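TATA-box-binding protein (PDB 2Z8U) probably binds the TATA box promoter element close to the transcription start, serving as a general initiation factor for archaeal genes. Local coordinates at residues 20-25 with 100-105; 45-50 with 62-67; 110-115 with 159-164; 129-134 with 141-146. All coordinates share one frame; numbering follows the deposited sequence.

From the N terminus, the chain enters strand 14-23, whose end opens contact 1; the loop ahead of strand 105-114 closes it at 100-105. Contact 2 (45-50 with 62-67) opens and closes within the span that contact 1 encloses, in the first repeat. Gly67 of contact 2 meets Ile24 of contact 1 through a probable hydrogen bond, so the two adjoin. Contact 3 then pairs 110-115 with 159-164 in the second repeat, and contact 4, the hairpin of 129-134 and 141-146, lies within its span. Neither pair crosses the other. Contact 1 pairs the end of the first repeat's leading strand with the connection that runs into the second, in one continuous antiparallel sheet; contacts 2 and 4 lie toward its two ends.

Contact 1: residues 20-25 with 100-105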
loop_
_atom_site.group_PDB
_atom_site.type_symbol
_atom_site.label_atom_id
_atom_site.label_comp_id
_atom_site.label_asym_id
_atom_site.label_seq_id
_atom_site.Cartn_x
_atom_site.Cartn_y
_atom_site.Cartn_z
ATOM N N VAL B 20 -3.055 18.879 28.365
ATOM C CA VAL B 20 -2.993 17.953 29.493
ATOM C C VAL B 20 -4.238 17.062 29.542
ATOM O O VAL B 20 -5.299 17.430 28.995
ATOM C CB VAL B 20 -2.844 18.689 30.845
ATOM C CG1 VAL B 20 -1.589 19.597 30.863
ATOM C CG2 VAL B 20 -4.126 19.503 31.201
ATOM N N SER B 21 -4.094 15.900 30.173
ATOM C CA SER B 21 -5.246 15.046 30.471
ATOM C C SER B 21 -5.283 14.700 31.941
ATOM O O SER B 21 -4.255 14.744 32.633
ATOM C CB SER B 21 -5.192 13.726 29.672
ATOM O OG SER B 21 -3.974 13.046 29.954
ATOM N N THR B 22 -6.476 14.337 32.418
ATOM C CA THR B 22 -6.611 13.782 33.734
ATOM C C THR B 22 -7.933 13.012 33.810
ATOM O O THR B 22 -8.645 12.891 32.803
ATOM C CB THR B 22 -6.502 14.876 34.840
ATOM O OG1 THR B 22 -6.386 14.238 36.108
ATOM C CG2 THR B 22 -7.729 15.798 34.856
ATOM N N LYS B 23 -8.223 12.464 34.983
ATOM C CA LYS B 23 -9.495 11.838 35.255
ATOM C C LYS B 23 -10.060 12.476 36.523
ATOM O O LYS B 23 -9.392 12.506 37.550
ATOM C CB LYS B 23 -9.314 10.328 35.421
ATOM C CG LYS B 23 -10.652 9.567 35.505
ATOM C CD LYS B 23 -10.432 8.069 35.275
ATOM C CE LYS B 23 -11.771 7.336 35.186
ATOM N NZ LYS B 23 -11.671 6.284 34.135
ATOM N N ILE B 24 -11.274 13.004 36.449
ATOM C CA ILE B 24 -11.845 13.739 37.582
ATOM C C ILE B 24 -12.948 12.968 38.355
ATOM O O ILE B 24 -13.486 13.464 39.340
ATOM C CB ILE B 24 -12.330 15.195 37.157
ATOM C CG1 ILE B 24 -13.591 15.150 36.271
ATOM C CG2 ILE B 24 -11.146 16.002 36.534
ATOM C CD1 ILE B 24 -14.194 16.543 35.972
ATOM N N GLY B 25 -13.276 11.766 37.898
ATOM C CA GLY B 25 -14.358 10.977 38.492
ATOM C C GLY B 25 -14.602 9.748 37.650
ATOM O O GLY B 25 -13.778 9.427 36.812
ATOM N N GLU B 100 -10.926 15.292 43.995
ATOM C CA GLU B 100 -10.442 16.659 44.251
ATOM C C GLU B 100 -8.956 16.864 44.016
ATOM O O GLU B 100 -8.501 18.011 43.866
ATOM C CB GLU B 100 -10.761 17.075 45.682
ATOM C CG GLU B 100 -12.210 17.452 45.878
ATOM C CD GLU B 100 -12.408 18.164 47.175
ATOM O OE1 GLU B 100 -11.946 19.326 47.291
ATOM O OE2 GLU B 100 -13.016 17.556 48.080
ATOM N N ASN B 101 -8.207 15.759 44.012
ATOM C CA ASN B 101 -6.763 15.800 43.835
ATOM C C ASN B 101 -6.226 15.043 42.613
ATOM O O ASN B 101 -5.321 14.198 42.782
ATOM C CB ASN B 101 -6.070 15.275 45.095
ATOM C CG ASN B 101 -6.511 13.846 45.475
ATOM O OD1 ASN B 101 -7.609 13.384 45.107
ATOM N ND2 ASN B 101 -5.649 13.145 46.227
ATOM N N PRO B 102 -6.706 15.382 41.391
ATOM C CA PRO B 102 -6.304 14.560 40.247
ATOM C C PRO B 102 -4.885 14.877 39.799
ATOM O O PRO B 102 -4.421 16.012 39.959
ATOM C CB PRO B 102 -7.324 14.954 39.160
ATOM C CG PRO B 102 -7.641 16.378 39.445
ATOM C CD PRO B 102 -7.582 16.505 40.969
ATOM N N GLU B 103 -4.176 13.880 39.267
ATOM C CA GLU B 103 -2.858 14.125 38.705
ATOM C C GLU B 103 -2.980 14.592 37.252
ATOM O O GLU B 103 -3.652 13.957 36.431
ATOM C CB GLU B 103 -1.979 12.876 38.837
ATOM C CG GLU B 103 -0.664 13.019 38.146
ATOM C CD GLU B 103 0.190 11.793 38.281
ATOM O OE1 GLU B 103 -0.293 10.788 38.831
ATOM O OE2 GLU B 103 1.345 11.848 37.808
ATOM N N ILE B 104 -2.390 15.745 36.947
ATOM C CA ILE B 104 -2.463 16.313 35.616
ATOM C C ILE B 104 -1.277 15.798 34.772
ATOM O O ILE B 104 -0.129 15.977 35.178
ATOM C CB ILE B 104 -2.438 17.855 35.695
ATOM C CG1 ILE B 104 -3.519 18.389 36.666
ATOM C CG2 ILE B 104 -2.498 18.482 34.291
ATOM C CD1 ILE B 104 -4.930 17.928 36.422
ATOM N N LYS B 105 -1.563 15.160 33.632
ATOM C CA LYS B 105 -0.525 14.573 32.748
ATOM C C LYS B 105 -0.334 15.404 31.477
ATOM O O LYS B 105 -1.319 15.740 30.797
ATOM C CB LYS B 105 -0.922 13.127 32.366
ATOM C CG LYS B 105 0.025 12.461 31.357
ATOM C CD LYS B 105 -0.078 10.956 31.486
ATOM C CE LYS B 105 -0.546 10.313 30.204
ATOM N NZ LYS B 105 -1.051 8.920 30.443
#
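Val20 packs its CB against Ile104 CG2 at 3.5 Å, a tight carbon pair that starts the contact at the seam of the TBP saddle, where the leading strands of the two repeats run antiparallel. The first torsion of Ile104 sets CG2 anti to its own backbone N and brings it against Val20 CB; other neighbours of Val20 include Ala80 of helix 77-94. The CA of Val20 also approaches Lys105 O at 3.1 Å, as a C-H...O contact.

Ser21 supplies the one regular bridge. Its N donates to Lys105 O at 2.8 Å, and Lys105 N returns a bond to Ser21 O at 2.9 Å; N-H...O angles of 158° and 171° identify a hydrogen-bonded antiparallel pair. The Ser21 hydroxyl instead bonds to Gln107, on the other face of the sheet from Val20.

At Thr22 the pairing changes from backbone to side chain. With OG1 anti to the backbone N (chi1 -169°), the hydroxyl donates to Glu103 O at 2.8 Å, approaching from well above the carbonyl plane. Its CB lies 3.8 Å from Ile104 CD1, so the isoleucine reaches both Val20 and Thr22 through different branches. Beyond Thr22 the segments part: Lys23 sends its amine away, and its contribution is the carbonyl oxygen, Lys23 O, 3.6 Å from Pro102 CB.

Contact 2: residues 45-50 with 62-67; sequences EQFPGL and LIFRSG
Leu50 and Ile63 form a hydrogen-bonded antiparallel pair, with Leu50 N donating to Ile63 O at 2.8 Å (174°) and Ile63 N to Leu50 O at 2.7 Å (169°). These two nearly straight bonds join neighbouring strands in the first-repeat half of the TBP saddle sheet. Past the pair the chains diverge, and a water takes over: it donates to Pro48 O and accepts from Arg65 N, both at 2.8 Å, and it also sits in the plane of the Phe64 ring, at its edge. Beside it, the 64-67 segment makes a type I turn, closed by Gly67 N on Phe64 O.

Packing surrounds this polar core. Phe47 has its CG anti to the backbone N (chi1 -179°), which carries the ring out to meet Leu62 CD1 edge-on, 3.6 Å from CE2, while Pro48 CD lies over one of its faces. Phe64 sets CE1 3.8 Å from Gly49 CA; a side chain on Gly49 would collide with both this ring and Leu62 CD1. The two phenylalanines approach at their CZ atoms without stacking. By sequence they probably correspond to the phenylalanine pair that wedges into DNA in relatives; here Glu184 of the second subunit packs on Phe47. Shortening Phe64 to an alanine would probably open a gap beside Gly49 CA and take away the neighbour at Phe47 CZ. On the opposite face, Leu50 and Ile63 point together toward helix 30-36, with Leu50 CD2 4.2 Å from Ile63 CD1.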
loop_
_atom_site.group_PDB
_atom_site.type_symbol
_atom_site.label_atom_id
_atom_site.label_comp_id
_atom_site.label_asym_id
_atom_site.label_seq_id
_atom_site.Cartn_x
_atom_site.Cartn_y
_atom_site.Cartn_z
ATOM N N GLU B 45 -26.383 13.630 21.453
ATOM C CA GLU B 45 -26.800 12.938 20.238
ATOM C C GLU B 45 -25.795 13.110 19.097
ATOM O O GLU B 45 -25.753 12.303 18.173
ATOM C CB GLU B 45 -28.189 13.411 19.810
ATOM C CG GLU B 45 -29.232 13.317 20.920
ATOM C CD GLU B 45 -29.293 11.930 21.545
ATOM O OE1 GLU B 45 -29.770 10.996 20.866
ATOM O OE2 GLU B 45 -28.866 11.775 22.713
ATOM N N GLN B 46 -24.984 14.163 19.179
ATOM C CA GLN B 46 -24.014 14.490 18.144
ATOM C C GLN B 46 -22.631 13.994 18.520
ATOM O O GLN B 46 -21.900 13.465 17.678
ATOM C CB GLN B 46 -23.956 16.005 17.938
ATOM C CG GLN B 46 -25.322 16.668 17.796
ATOM C CD GLN B 46 -25.252 18.184 17.625
ATOM O OE1 GLN B 46 -24.190 18.804 17.797
ATOM N NE2 GLN B 46 -26.393 18.790 17.300
ATOM N N PHE B 47 -22.286 14.175 19.797
ATOM C CA PHE B 47 -20.943 13.938 20.313
ATOM C C PHE B 47 -21.025 13.634 21.829
ATOM O O PHE B 47 -21.775 14.295 22.550
ATOM C CB PHE B 47 -20.057 15.167 20.036
ATOM C CG PHE B 47 -18.648 15.019 20.511
ATOM C CD1 PHE B 47 -17.724 14.281 19.779
ATOM C CD2 PHE B 47 -18.237 15.608 21.702
ATOM C CE1 PHE B 47 -16.410 14.133 20.226
ATOM C CE2 PHE B 47 -16.927 15.464 22.161
ATOM C CZ PHE B 47 -16.010 14.728 21.422
ATOM N N PRO B 48 -20.274 12.620 22.311
ATOM C CA PRO B 48 -20.499 12.169 23.682
ATOM C C PRO B 48 -19.895 13.071 24.772
ATOM O O PRO B 48 -20.312 12.971 25.920
ATOM C CB PRO B 48 -19.817 10.786 23.710
ATOM C CG PRO B 48 -19.495 10.458 22.245
ATOM C CD PRO B 48 -19.233 11.808 21.661
ATOM N N GLY B 49 -18.938 13.927 24.419
ATOM C CA GLY B 49 -18.204 14.746 25.408
ATOM C C GLY B 49 -18.784 16.138 25.608
ATOM O O GLY B 49 -19.526 16.653 24.752
ATOM N N LEU B 50 -18.463 16.750 26.746
ATOM C CA LEU B 50 -18.911 18.111 27.037
ATOM C C LEU B 50 -17.743 19.064 26.904
ATOM O O LEU B 50 -16.655 18.784 27.420
ATOM C CB LEU B 50 -19.518 18.206 28.454
ATOM C CG LEU B 50 -19.950 19.581 28.963
ATOM C CD1 LEU B 50 -21.135 19.431 29.896
ATOM C CD2 LEU B 50 -18.813 20.367 29.630
ATOM N N LEU B 62 -12.488 19.406 27.688
ATOM C CA LEU B 62 -13.382 18.419 27.135
ATOM C C LEU B 62 -13.573 17.381 28.222
ATOM O O LEU B 62 -12.592 16.821 28.732
ATOM C CB LEU B 62 -12.793 17.792 25.864
ATOM C CG LEU B 62 -13.498 16.584 25.213
ATOM C CD1 LEU B 62 -14.930 16.873 24.803
ATOM C CD2 LEU B 62 -12.688 16.094 24.011
ATOM N N ILE B 63 -14.829 17.193 28.631
ATOM C CA ILE B 63 -15.135 16.294 29.735
ATOM C C ILE B 63 -15.999 15.119 29.268
ATOM O O ILE B 63 -17.048 15.330 28.660
ATOM C CB ILE B 63 -15.883 17.020 30.882
ATOM C CG1 ILE B 63 -15.158 18.319 31.280
ATOM C CG2 ILE B 63 -16.081 16.056 32.072
ATOM C CD1 ILE B 63 -15.864 19.145 32.334
ATOM N N PHE B 64 -15.581 13.898 29.608
ATOM C CA PHE B 64 -16.339 12.699 29.241
ATOM C C PHE B 64 -17.065 12.084 30.448
ATOM O O PHE B 64 -16.677 12.315 31.591
ATOM C CB PHE B 64 -15.389 11.678 28.603
ATOM C CG PHE B 64 -14.918 12.062 27.221
ATOM C CD1 PHE B 64 -15.763 11.916 26.116
ATOM C CD2 PHE B 64 -13.644 12.559 27.025
ATOM C CE1 PHE B 64 -15.333 12.261 24.829
ATOM C CE2 PHE B 64 -13.194 12.901 25.736
ATOM C CZ PHE B 64 -14.049 12.748 24.638
ATOM N N ARG B 65 -18.114 11.297 30.181
ATOM C CA ARG B 65 -18.823 10.527 31.212
ATOM C C ARG B 65 -17.870 9.597 32.009
ATOM O O ARG B 65 -18.061 9.392 33.191
ATOM C CB ARG B 65 -19.970 9.714 30.559
ATOM C CG ARG B 65 -20.937 9.023 31.515
ATOM C CD ARG B 65 -22.318 8.721 30.838
ATOM N NE ARG B 65 -22.895 9.941 30.242
ATOM C CZ ARG B 65 -23.597 10.873 30.903
ATOM N NH1 ARG B 65 -23.883 10.743 32.199
ATOM N NH2 ARG B 65 -24.034 11.947 30.255
ATOM N N SER B 66 -16.853 9.052 31.351
ATOM C CA SER B 66 -15.797 8.247 32.014
ATOM C C SER B 66 -15.029 9.009 33.103
ATOM O O SER B 66 -14.346 8.408 33.927
ATOM C CB SER B 66 -14.783 7.764 30.981
ATOM O OG SER B 66 -14.020 8.870 30.493
ATOM N N GLY B 67 -15.110 10.329 33.080
ATOM C CA GLY B 67 -14.323 11.155 33.990
ATOM C C GLY B 67 -13.059 11.691 33.340
ATOM O O GLY B 67 -12.401 12.563 33.919
HETATM O O HOH W 1 -18.929 11.114 27.512
#

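Contact 3: residues 110-115 with 159-164; sequences VATADL and KVVITG
Ala111 and Ile162 exchange two backbone hydrogen bonds, Ala111 N to Ile162 O at 2.9 Å and Ile162 N to Ala111 O at 2.7 Å, and Ala113 repeats the pattern with Val160. The strand axes, 4.6 Å apart at closest and 158° between their directions, confirm regular antiparallel pairing in the second-repeat half of the saddle. Thr112 with Val161 and Asp114 with Lys159 are the non-hydrogen-bonded pairs between and beyond, their CA atoms 4.5 Å apart in each case.

The tight part is the face carrying Ala111, Ala113, Val160 and Ile162. Leu115 closes its end: the side chain meets Val160 at about a right angle, with Leu115 CG 3.5 Å from Val160 CG2. Val160 has CG1 anti to its backbone N (chi1 171°), which leaves CG2 as the branch turned to the leucine.

The other face is looser. Val110 CG1 and Val161 CG1 touch at 3.9 Å, but toward the exposed end Asp114 OD2 and Lys159 NZ stay 6.0 Å apart, too far for a salt bridge. The extended lysine instead runs alongside Thr112. In TBP relatives this concave side receives DNA; here Gln137 of the second subunit packs on Thr112, Lys159 and Val161.

Within the sheet, strand 105-114 has strand 14-23 as its other neighbour, and strand 159-163 has 149-154. Helix 168-183 lies across the alanine-bearing face, with Leu175 on Ala113, Leu179 on Leu115, and Ala174 and Ile178 on Ile162.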
loop_
_atom_site.group_PDB
_atom_site.type_symbol
_atom_site.label_atom_id
_atom_site.label_comp_id
_atom_site.label_asym_id
_atom_site.label_seq_id
_atom_site.Cartn_x
_atom_site.Cartn_y
_atom_site.Cartn_z
ATOM N N VAL B 110 3.684 22.872 22.800
ATOM C CA VAL B 110 4.289 23.633 21.713
ATOM C C VAL B 110 5.436 24.395 22.379
ATOM O O VAL B 110 5.222 25.077 23.387
ATOM C CB VAL B 110 3.298 24.640 21.070
ATOM C CG1 VAL B 110 4.014 25.616 20.136
ATOM C CG2 VAL B 110 2.181 23.919 20.296
ATOM N N ALA B 111 6.649 24.221 21.843
ATOM C CA ALA B 111 7.814 24.973 22.279
ATOM C C ALA B 111 8.308 25.755 21.068
ATOM O O ALA B 111 8.196 25.294 19.911
ATOM C CB ALA B 111 8.892 24.052 22.761
ATOM N N THR B 112 8.855 26.938 21.340
ATOM C CA THR B 112 9.470 27.752 20.302
ATOM C C THR B 112 10.902 28.125 20.697
ATOM O O THR B 112 11.270 28.162 21.898
ATOM C CB THR B 112 8.659 29.043 20.008
ATOM O OG1 THR B 112 8.585 29.856 21.195
ATOM C CG2 THR B 112 7.221 28.702 19.526
ATOM N N ALA B 113 11.709 28.366 19.664
ATOM C CA ALA B 113 13.069 28.822 19.846
ATOM C C ALA B 113 13.483 29.608 18.601
ATOM O O ALA B 113 12.781 29.636 17.601
ATOM C CB ALA B 113 13.999 27.658 20.103
ATOM N N ASP B 114 14.610 30.290 18.683
ATOM C CA ASP B 114 15.082 31.035 17.534
ATOM C C ASP B 114 16.477 30.552 17.227
ATOM O O ASP B 114 17.316 30.444 18.127
ATOM C CB ASP B 114 15.024 32.545 17.796
ATOM C CG ASP B 114 13.632 33.114 17.562
ATOM O OD1 ASP B 114 13.260 33.356 16.407
ATOM O OD2 ASP B 114 12.890 33.323 18.527
ATOM N N LEU B 115 16.699 30.191 15.963
ATOM C CA LEU B 115 17.987 29.616 15.556
ATOM C C LEU B 115 19.144 30.617 15.688
ATOM O O LEU B 115 20.280 30.210 15.892
ATOM C CB LEU B 115 17.931 29.112 14.116
ATOM C CG LEU B 115 17.108 27.853 13.782
ATOM C CD1 LEU B 115 17.224 27.583 12.283
ATOM C CD2 LEU B 115 17.561 26.638 14.593
ATOM N N LYS B 159 12.834 31.269 13.357
ATOM C CA LYS B 159 11.898 30.678 14.343
ATOM C C LYS B 159 11.752 29.180 14.117
ATOM O O LYS B 159 11.672 28.712 12.975
ATOM C CB LYS B 159 10.526 31.356 14.299
ATOM C CG LYS B 159 9.495 30.910 15.409
ATOM C CD LYS B 159 8.411 32.023 15.525
ATOM C CE LYS B 159 7.723 32.048 16.856
ATOM N NZ LYS B 159 7.073 33.391 17.081
ATOM N N VAL B 160 11.723 28.440 15.225
ATOM C CA VAL B 160 11.565 26.981 15.213
ATOM C C VAL B 160 10.400 26.692 16.149
ATOM O O VAL B 160 10.319 27.273 17.245
ATOM C CB VAL B 160 12.831 26.292 15.789
ATOM C CG1 VAL B 160 12.610 24.809 15.985
ATOM C CG2 VAL B 160 14.024 26.529 14.884
ATOM N N VAL B 161 9.506 25.809 15.730
ATOM C CA VAL B 161 8.394 25.404 16.587
ATOM C C VAL B 161 8.539 23.904 16.734
ATOM O O VAL B 161 8.659 23.184 15.734
ATOM C CB VAL B 161 7.024 25.737 15.943
ATOM C CG1 VAL B 161 5.843 25.135 16.754
ATOM C CG2 VAL B 161 6.864 27.241 15.741
ATOM N N ILE B 162 8.514 23.419 17.971
ATOM C CA ILE B 162 8.576 21.983 18.212
ATOM C C ILE B 162 7.240 21.522 18.805
ATOM O O ILE B 162 6.767 22.122 19.776
ATOM C CB ILE B 162 9.744 21.636 19.155
ATOM C CG1 ILE B 162 11.064 22.231 18.619
ATOM C CG2 ILE B 162 9.869 20.131 19.321
ATOM C CD1 ILE B 162 12.185 22.255 19.638
ATOM N N THR B 163 6.623 20.494 18.208
ATOM C CA THR B 163 5.332 19.974 18.698
ATOM C C THR B 163 5.421 18.484 18.993
ATOM O O THR B 163 6.381 17.822 18.595
ATOM C CB THR B 163 4.160 20.277 17.720
ATOM O OG1 THR B 163 4.301 19.505 16.519
ATOM C CG2 THR B 163 4.138 21.753 17.313
ATOM N N GLY B 164 4.432 17.940 19.697
ATOM C CA GLY B 164 4.446 16.521 20.024
ATOM C C GLY B 164 5.219 16.203 21.287
ATOM O O GLY B 164 5.390 15.035 21.651
#

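Contact 4: residues 129-134 with 141-146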
loop_
_atom_site.group_PDB
_atom_site.type_symbol
_atom_site.label_atom_id
_atom_site.label_comp_id
_atom_site.label_asym_id
_atom_site.label_seq_id
_atom_site.Cartn_x
_atom_site.Cartn_y
_atom_site.Cartn_z
ATOM N N GLU B 129 17.561 14.530 5.805
ATOM C CA GLU B 129 16.559 13.526 5.482
ATOM C C GLU B 129 15.352 13.672 6.400
ATOM O O GLU B 129 15.463 14.208 7.520
ATOM C CB GLU B 129 17.165 12.115 5.489
ATOM C CG GLU B 129 17.923 11.794 4.184
ATOM C CD GLU B 129 18.899 10.623 4.301
ATOM O OE1 GLU B 129 18.994 10.019 5.393
ATOM O OE2 GLU B 129 19.570 10.300 3.291
ATOM N N GLY B 130 14.194 13.236 5.904
ATOM C CA GLY B 130 12.935 13.380 6.632
ATOM C C GLY B 130 12.459 14.820 6.758
ATOM O O GLY B 130 11.756 15.172 7.727
ATOM N N THR B 131 12.860 15.664 5.802
ATOM C CA THR B 131 12.394 17.060 5.759
ATOM C C THR B 131 11.501 17.247 4.540
ATOM O O THR B 131 11.667 16.549 3.540
ATOM C CB THR B 131 13.566 18.086 5.731
ATOM O OG1 THR B 131 14.384 17.863 4.582
ATOM C CG2 THR B 131 14.423 17.967 6.995
ATOM N N GLU B 132 10.529 18.148 4.642
ATOM C CA GLU B 132 9.774 18.607 3.469
ATOM C C GLU B 132 9.609 20.102 3.504
ATOM O O GLU B 132 9.554 20.712 4.579
ATOM C CB GLU B 132 8.378 17.983 3.348
ATOM C CG GLU B 132 8.279 16.836 2.335
ATOM C CD GLU B 132 8.468 17.208 0.853
ATOM O OE1 GLU B 132 8.676 18.393 0.487
ATOM O OE2 GLU B 132 8.374 16.266 0.041
ATOM N N TYR B 133 9.507 20.674 2.311
ATOM C CA TYR B 133 9.432 22.110 2.139
ATOM C C TYR B 133 8.737 22.356 0.827
ATOM O O TYR B 133 9.201 21.884 -0.233
ATOM C CB TYR B 133 10.836 22.709 2.148
ATOM C CG TYR B 133 10.896 24.199 1.947
ATOM C CD1 TYR B 133 10.212 25.059 2.792
ATOM C CD2 TYR B 133 11.665 24.752 0.922
ATOM C CE1 TYR B 133 10.273 26.450 2.616
ATOM C CE2 TYR B 133 11.738 26.134 0.740
ATOM C CZ TYR B 133 11.035 26.973 1.587
ATOM O OH TYR B 133 11.103 28.346 1.421
ATOM N N GLU B 134 7.608 23.051 0.899
ATOM C CA GLU B 134 6.829 23.420 -0.274
ATOM C C GLU B 134 6.206 24.767 -0.007
ATOM O O GLU B 134 5.041 24.817 0.395
ATOM C CB GLU B 134 5.704 22.406 -0.506
ATOM C CG GLU B 134 6.051 21.290 -1.408
ATOM C CD GLU B 134 6.161 21.720 -2.860
ATOM O OE1 GLU B 134 5.281 22.450 -3.377
ATOM O OE2 GLU B 134 7.145 21.316 -3.483
ATOM N N LEU B 141 9.685 24.731 6.819
ATOM C CA LEU B 141 10.130 23.396 6.527
ATOM C C LEU B 141 9.688 22.433 7.654
ATOM O O LEU B 141 9.800 22.766 8.850
ATOM C CB LEU B 141 11.653 23.423 6.420
ATOM C CG LEU B 141 12.392 22.118 6.165
ATOM C CD1 LEU B 141 13.534 22.369 5.230
ATOM C CD2 LEU B 141 12.878 21.525 7.469
ATOM N N VAL B 142 9.193 21.257 7.264
ATOM C CA VAL B 142 8.726 20.245 8.212
ATOM C C VAL B 142 9.802 19.182 8.405
ATOM O O VAL B 142 10.360 18.637 7.456
ATOM C CB VAL B 142 7.368 19.616 7.794
ATOM C CG1 VAL B 142 6.879 18.610 8.837
ATOM C CG2 VAL B 142 6.314 20.713 7.591
ATOM N N TYR B 143 10.089 18.904 9.668
ATOM C CA TYR B 143 11.164 18.022 10.031
ATOM C C TYR B 143 10.660 17.119 11.158
ATOM O O TYR B 143 10.323 17.592 12.233
ATOM C CB TYR B 143 12.329 18.906 10.496
ATOM C CG TYR B 143 13.601 18.217 10.905
ATOM C CD1 TYR B 143 14.457 18.819 11.834
ATOM C CD2 TYR B 143 13.962 16.983 10.375
ATOM C CE1 TYR B 143 15.641 18.208 12.211
ATOM C CE2 TYR B 143 15.142 16.367 10.745
ATOM C CZ TYR B 143 15.978 16.990 11.658
ATOM O OH TYR B 143 17.152 16.379 12.031
ATOM N N ARG B 144 10.594 15.823 10.914
ATOM C CA ARG B 144 10.154 14.909 11.962
ATOM C C ARG B 144 11.346 14.272 12.684
ATOM O O ARG B 144 12.278 13.784 12.037
ATOM C CB ARG B 144 9.195 13.859 11.382
ATOM C CG ARG B 144 8.436 13.064 12.438
ATOM C CD ARG B 144 7.163 12.492 11.852
ATOM N NE ARG B 144 6.456 11.577 12.753
ATOM C CZ ARG B 144 5.266 11.041 12.485
ATOM N NH1 ARG B 144 4.653 11.336 11.347
ATOM N NH2 ARG B 144 4.688 10.186 13.343
ATOM N N LEU B 145 11.331 14.288 14.017
ATOM C CA LEU B 145 12.360 13.588 14.802
ATOM C C LEU B 145 11.798 12.316 15.438
ATOM O O LEU B 145 10.617 12.260 15.782
ATOM C CB LEU B 145 12.943 14.491 15.894
ATOM C CG LEU B 145 13.836 15.695 15.569
ATOM C CD1 LEU B 145 14.407 16.275 16.873
ATOM C CD2 LEU B 145 14.961 15.309 14.621
ATOM N N ASP B 146 12.642 11.303 15.600
ATOM C CA ASP B 146 12.206 10.054 16.223
ATOM C C ASP B 146 12.658 9.920 17.676
ATOM O O ASP B 146 12.163 9.055 18.400
ATOM C CB ASP B 146 12.650 8.832 15.401
ATOM C CG ASP B 146 12.043 8.799 14.013
ATOM O OD1 ASP B 146 10.970 9.414 13.774
ATOM O OD2 ASP B 146 12.649 8.146 13.143
#
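Leu141 reaches Thr131 with one branch, CD2 lying 3.9 Å from Thr131 CG2, and Tyr133 with the other, CD1 being 4.1 Å from Tyr133 CB. The two leucine branches thus spread between two residues of the facing strand, with Ile124 of helix 121-127 also against the side chain.

Val142 carries the main backbone bonds: its N donates to Glu132 O at 2.8 Å (163°), nearly in line with the carbonyl, and Glu132 N donates to Val142 O at 2.9 Å. This reciprocal pair, with the strand directions 165° apart, defines the beta hairpin of strands 131-133 and 141-146, at one margin of the saddle sheet within the chain.

Tyr143 follows on the same face as Leu141. Its CG is anti to the backbone N (chi1 -179°), which lays the ring beside Thr131, CD2 being 3.6 Å from Thr131 CG2. Gly130 O lies in the ring plane, at its edge, and the hydroxyl bonds to Thr181 of helix 168-183. A leucine in place of Tyr143 would probably leave the Thr181 hydroxyl without this mate and Thr131 CG2 less closely covered. At Arg144 the pairing fades to a weak bond, Arg144 N to Gly130 O at 3.5 Å.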